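Local structure of pyridine nucleotide-disulfide oxidoreductase-like protein (Myceliophthora thermophila, 5MQ6) at residues A30-Q41 / G595-E606. The protein uses FAD and NADPH to insert one oxygen atom beside the carbonyl of ketones, bulky polycyclic ones above all, turning them into esters or lactones. Numbering follows the deposited sequence.
With NDP (NADPH dihydro-nicotinamide-adenine-dinucleotide phosphate), chain C.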
loop_
_atom_site.group_PDB
_atom_site.type_symbol
_atom_site.label_atom_id
_atom_site.label_comp_id
_atom_site.label_asym_id
_atom_site.label_seq_id
_atom_site.Cartn_x
_atom_site.Cartn_y
_atom_site.Cartn_z
ATOM N N ALA A 30 -3.639 1.906 23.981
ATOM C CA ALA A 30 -4.425 1.173 22.971
ATOM C C ALA A 30 -5.923 1.213 23.297
ATOM O O ALA A 30 -6.744 1.423 22.387
ATOM C CB ALA A 30 -3.927 -0.238 22.813
ATOM N N ALA A 31 -6.246 1.064 24.593
ATOM C CA ALA A 31 -7.629 1.082 25.121
ATOM C C ALA A 31 -8.292 2.408 24.854
ATOM O O ALA A 31 -9.453 2.479 24.425
ATOM C CB ALA A 31 -7.626 0.848 26.626
ATOM N N LYS A 32 -7.537 3.459 25.143
ATOM C CA LYS A 32 -7.937 4.805 24.828
ATOM C C LYS A 32 -8.607 4.922 23.473
ATOM O O LYS A 32 -9.495 5.735 23.326
ATOM C CB LYS A 32 -6.748 5.733 24.818
ATOM C CG LYS A 32 -6.527 6.404 26.133
ATOM C CD LYS A 32 -5.462 7.431 26.005
ATOM C CE LYS A 32 -5.269 8.084 27.342
ATOM N NZ LYS A 32 -3.931 8.712 27.364
ATOM N N ARG A 33 -8.188 4.140 22.477
ATOM C CA ARG A 33 -8.788 4.273 21.142
ATOM C C ARG A 33 -9.556 3.065 20.577
ATOM O O ARG A 33 -9.776 2.952 19.366
ATOM C CB ARG A 33 -7.772 4.856 20.182
ATOM C CG ARG A 33 -6.462 4.163 20.067
ATOM C CD ARG A 33 -5.388 5.225 19.903
ATOM N NE ARG A 33 -4.802 5.573 21.160
ATOM C CZ ARG A 33 -3.974 6.605 21.416
ATOM N NH1 ARG A 33 -3.632 7.507 20.537
ATOM N NH2 ARG A 33 -3.497 6.742 22.643
ATOM N N PHE A 34 -10.037 2.214 21.471
ATOM C CA PHE A 34 -10.998 1.201 21.068
ATOM C C PHE A 34 -12.239 1.936 20.552
ATOM O O PHE A 34 -12.810 2.780 21.235
ATOM C CB PHE A 34 -11.344 0.222 22.203
ATOM C CG PHE A 34 -12.546 -0.639 21.904
ATOM C CD1 PHE A 34 -12.432 -1.764 21.070
ATOM C CD2 PHE A 34 -13.810 -0.308 22.420
ATOM C CE1 PHE A 34 -13.546 -2.550 20.780
ATOM C CE2 PHE A 34 -14.922 -1.103 22.132
ATOM C CZ PHE A 34 -14.787 -2.219 21.315
ATOM N N ARG A 35 -12.580 1.652 19.305
ATOM C CA ARG A 35 -13.830 2.068 18.689
ATOM C C ARG A 35 -14.649 0.792 18.451
ATOM O O ARG A 35 -14.214 -0.083 17.677
ATOM C CB ARG A 35 -13.608 2.852 17.365
ATOM C CG ARG A 35 -13.239 4.336 17.481
ATOM C CD ARG A 35 -13.936 4.930 18.695
ATOM N NE ARG A 35 -14.161 6.370 18.745
ATOM C CZ ARG A 35 -14.652 6.993 19.825
ATOM N NH1 ARG A 35 -14.965 6.306 20.941
ATOM N NH2 ARG A 35 -14.830 8.310 19.808
ATOM N N PRO A 36 -15.817 0.662 19.126
ATOM C CA PRO A 36 -16.717 -0.493 18.809
ATOM C C PRO A 36 -17.110 -0.665 17.294
ATOM O O PRO A 36 -17.243 -1.779 16.791
ATOM C CB PRO A 36 -17.963 -0.218 19.687
ATOM C CG PRO A 36 -17.876 1.221 20.094
ATOM C CD PRO A 36 -16.396 1.521 20.181
ATOM N N GLU A 37 -17.266 0.451 16.595
ATOM C CA GLU A 37 -17.552 0.481 15.140
ATOM C C GLU A 37 -16.437 -0.121 14.255
ATOM O O GLU A 37 -16.665 -0.389 13.090
ATOM C CB GLU A 37 -17.798 1.915 14.633
ATOM C CG GLU A 37 -18.350 2.901 15.644
ATOM C CD GLU A 37 -17.249 3.509 16.503
ATOM O OE1 GLU A 37 -16.432 4.330 15.997
ATOM O OE2 GLU A 37 -17.190 3.118 17.686
ATOM N N GLY A 38 -15.229 -0.287 14.760
ATOM C CA GLY A 38 -14.129 -0.736 13.892
ATOM C C GLY A 38 -13.968 0.130 12.637
ATOM O O GLY A 38 -13.977 1.354 12.736
ATOM N N LEU A 39 -13.852 -0.508 11.464
ATOM C CA LEU A 39 -13.797 0.183 10.157
ATOM C C LEU A 39 -14.996 1.106 9.882
ATOM O O LEU A 39 -14.885 2.021 9.039
ATOM C CB LEU A 39 -13.668 -0.830 9.000
ATOM C CG LEU A 39 -12.344 -1.605 8.873
ATOM C CD1 LEU A 39 -12.338 -2.648 7.748
ATOM C CD2 LEU A 39 -11.169 -0.635 8.672
ATOM N N GLY A 40 -16.127 0.870 10.568
ATOM C CA GLY A 40 -17.347 1.735 10.452
ATOM C C GLY A 40 -17.188 3.237 10.706
ATOM O O GLY A 40 -18.024 4.038 10.296
ATOM N N GLN A 41 -16.146 3.618 11.431
ATOM C CA GLN A 41 -15.765 5.038 11.612
ATOM C C GLN A 41 -15.287 5.850 10.340
ATOM O O GLN A 41 -15.135 7.089 10.404
ATOM C CB GLN A 41 -14.671 5.093 12.685
ATOM C CG GLN A 41 -13.439 4.248 12.289
ATOM C CD GLN A 41 -12.398 4.165 13.374
ATOM O OE1 GLN A 41 -12.217 3.166 14.085
ATOM N NE2 GLN A 41 -11.713 5.246 13.511
ATOM N N GLY A 595 -1.995 -7.162 20.595
ATOM C CA GLY A 595 -1.821 -6.050 21.497
ATOM C C GLY A 595 -1.760 -4.709 20.798
ATOM O O GLY A 595 -1.622 -3.706 21.460
ATOM N N CYS A 596 -1.870 -4.675 19.469
ATOM C CA CYS A 596 -1.779 -3.409 18.754
ATOM C C CYS A 596 -2.890 -2.376 19.019
ATOM O O CYS A 596 -4.066 -2.724 18.990
ATOM C CB CYS A 596 -1.646 -3.670 17.230
ATOM S SG CYS A 596 0.031 -4.282 16.874
ATOM N N THR A 597 -2.487 -1.107 19.261
ATOM C CA THR A 597 -3.356 0.048 19.034
ATOM C C THR A 597 -3.984 -0.142 17.672
ATOM O O THR A 597 -3.263 -0.553 16.718
ATOM C CB THR A 597 -2.665 1.403 18.751
ATOM O OG1 THR A 597 -1.318 1.206 18.321
ATOM C CG2 THR A 597 -2.805 2.297 19.847
ATOM N N PRO A 598 -5.276 0.265 17.551
ATOM C CA PRO A 598 -5.983 0.180 16.262
ATOM C C PRO A 598 -5.245 0.953 15.170
ATOM O O PRO A 598 -4.488 1.903 15.435
ATOM C CB PRO A 598 -7.388 0.749 16.551
ATOM C CG PRO A 598 -7.341 1.360 17.922
ATOM C CD PRO A 598 -6.051 0.991 18.596
ATOM N N GLY A 599 -5.436 0.492 13.943
ATOM C CA GLY A 599 -4.786 1.072 12.772
ATOM C C GLY A 599 -5.169 0.189 11.609
ATOM O O GLY A 599 -5.849 -0.842 11.818
ATOM N N TYR A 600 -4.738 0.535 10.396
ATOM C CA TYR A 600 -5.115 -0.317 9.263
ATOM C C TYR A 600 -4.641 -1.824 9.393
ATOM O O TYR A 600 -5.342 -2.734 8.863
ATOM C CB TYR A 600 -4.824 0.355 7.893
ATOM C CG TYR A 600 -3.400 0.706 7.551
ATOM C CD1 TYR A 600 -2.464 -0.302 7.282
ATOM C CD2 TYR A 600 -2.992 2.040 7.418
ATOM C CE1 TYR A 600 -1.154 -0.003 6.937
ATOM C CE2 TYR A 600 -1.684 2.350 7.066
ATOM C CZ TYR A 600 -0.774 1.315 6.830
ATOM O OH TYR A 600 0.494 1.567 6.453
ATOM N N ILE A 601 -3.549 -2.086 10.154
ATOM C CA ILE A 601 -3.015 -3.488 10.335
ATOM C C ILE A 601 -3.851 -4.402 11.328
ATOM O O ILE A 601 -3.740 -5.634 11.312
ATOM C CB ILE A 601 -1.416 -3.599 10.470
ATOM C CG1 ILE A 601 -0.936 -4.309 11.753
ATOM C CG2 ILE A 601 -0.659 -2.277 10.204
ATOM C CD1 ILE A 601 -1.256 -3.613 13.045
ATOM N N THR A 602 -4.688 -3.803 12.168
ATOM C CA THR A 602 -5.722 -4.556 12.919
ATOM C C THR A 602 -7.131 -4.319 12.344
ATOM O O THR A 602 -8.115 -4.827 12.921
ATOM C CB THR A 602 -5.729 -4.255 14.459
ATOM O OG1 THR A 602 -6.107 -2.882 14.734
ATOM C CG2 THR A 602 -4.371 -4.566 15.059
ATOM N N SER A 603 -7.230 -3.594 11.212
ATOM C CA SER A 603 -8.534 -3.169 10.641
ATOM C C SER A 603 -9.395 -2.459 11.721
ATOM O O SER A 603 -10.547 -2.863 12.037
ATOM C CB SER A 603 -9.267 -4.346 9.956
ATOM O OG SER A 603 -8.500 -4.819 8.858
ATOM N N GLU A 604 -8.775 -1.406 12.270
ATOM C CA GLU A 604 -9.212 -0.689 13.484
ATOM C C GLU A 604 -9.750 -1.581 14.642
ATOM O O GLU A 604 -10.797 -1.279 15.213
ATOM C CB GLU A 604 -10.233 0.395 13.118
ATOM C CG GLU A 604 -9.787 1.406 12.074
ATOM C CD GLU A 604 -8.510 2.184 12.434
ATOM O OE1 GLU A 604 -8.191 2.464 13.639
ATOM O OE2 GLU A 604 -7.821 2.536 11.452
ATOM N N GLY A 605 -9.030 -2.652 14.986
ATOM C CA GLY A 605 -9.473 -3.615 16.037
ATOM C C GLY A 605 -10.415 -4.770 15.610
ATOM O O GLY A 605 -10.654 -5.715 16.375
ATOM N N GLU A 606 -10.946 -4.738 14.390
ATOM C CA GLU A 606 -11.827 -5.826 13.917
ATOM C C GLU A 606 -11.089 -7.182 13.772
ATOM O O GLU A 606 -11.583 -8.223 14.275
ATOM C CB GLU A 606 -12.524 -5.427 12.622
ATOM C CG GLU A 606 -13.452 -4.220 12.768
ATOM C CD GLU A 606 -14.265 -3.948 11.500
ATOM O OE1 GLU A 606 -14.253 -4.781 10.559
ATOM O OE2 GLU A 606 -14.921 -2.886 11.420
HETATM P PA NDP C . -2.757 6.872 7.577
HETATM O O1A NDP C . -4.055 5.996 7.493
HETATM O O2A NDP C . -1.395 6.296 7.874
HETATM O O5B NDP C . -3.098 8.096 8.560
HETATM C C5B NDP C . -4.389 8.657 8.681
HETATM C C4B NDP C . -4.276 9.546 9.903
HETATM O O4B NDP C . -5.555 10.177 10.174
HETATM C C3B NDP C . -3.862 8.746 11.142
HETATM O O3B NDP C . -2.786 9.433 11.807
HETATM C C2B NDP C . -5.172 8.702 11.898
HETATM O O2B NDP C . -5.030 8.496 13.334
HETATM C C1B NDP C . -5.802 10.029 11.539
HETATM N N9A NDP C . -7.236 10.021 11.833
HETATM C C8A NDP C . -8.185 9.116 11.428
HETATM N N7A NDP C . -9.395 9.426 11.934
HETATM C C5A NDP C . -9.170 10.542 12.673
HETATM C C6A NDP C . -10.011 11.386 13.511
HETATM N N6A NDP C . -11.296 11.068 13.619
HETATM N N1A NDP C . -9.435 12.443 14.121
HETATM C C2A NDP C . -8.104 12.757 14.011
HETATM N N3A NDP C . -7.244 12.031 13.278
HETATM C C4A NDP C . -7.754 10.935 12.614
HETATM O O3 NDP C . -2.546 7.654 6.203
HETATM P PN NDP C . -1.209 8.329 5.524
HETATM O O1N NDP C . -1.730 8.977 4.202
HETATM O O2N NDP C . -0.493 9.244 6.492
HETATM O O5D NDP C . -0.231 7.083 5.190
HETATM C C5D NDP C . -0.789 5.954 4.437
HETATM C C4D NDP C . 0.306 5.047 3.906
HETATM O O4D NDP C . 1.045 5.702 2.851
HETATM C C3D NDP C . 1.393 4.864 4.968
HETATM O O3D NDP C . 1.023 4.092 6.172
HETATM C C2D NDP C . 2.606 4.446 4.110
HETATM O O2D NDP C . 2.504 3.046 3.692
HETATM C C1D NDP C . 2.503 5.467 2.978
HETATM P P2B NDP C . -5.041 6.983 13.918
HETATM O O1X NDP C . -6.221 6.303 13.209
HETATM O O2X NDP C . -5.350 7.051 15.398
HETATM O O3X NDP C . -3.630 6.415 13.708
HETATM O O HOH W 1 -12.947 -2.231 16.544
#
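Glu606 reaches across to the turn at Gly38 and takes the backbone N-H of Leu39 on its carboxylate: Leu39 N lies 2.6 Å from Glu606 OE2. The bond is short but bent, 138° at the hydrogen, and comes in from above the carboxylate plane. With the chain extended beyond CG (chi2 -173°), the same oxygen also sits 3.4 Å from Gly38 CA, where a side chain would clash with it. Leu39 crosses the glutamate at about a right angle, its CD1 4.1 Å from Ser603 CB and its CD2 branch against the backbone of Ser603; an alanine here, lacking CG and both methyls, would probably open a gap beside Ser603 and Ile483. Close by, a water donates to both Arg35 O and Glu604 O, tying a type I turn (Arg35 to Gly38) to a type I' turn (Ser603 to Glu606). These loops lie beside the NADPH site of this FAD-dependent Baeyer-Villiger monooxygenase: Tyr600 OH shares a 2.6 Å hydrogen bond with NDP O3D, which meets the ring at its edge. At the other end, Pro598 CD packs 3.5 Å from Arg33 CG, and Thr597 CG2 rests 3.7 Å from Ala30 CA. Arg33 NH2 makes a salt bridge with Glu29, and its NH1 a hydrogen bond with Thr301 OG1, itself hydrogen-bonded to NADPH.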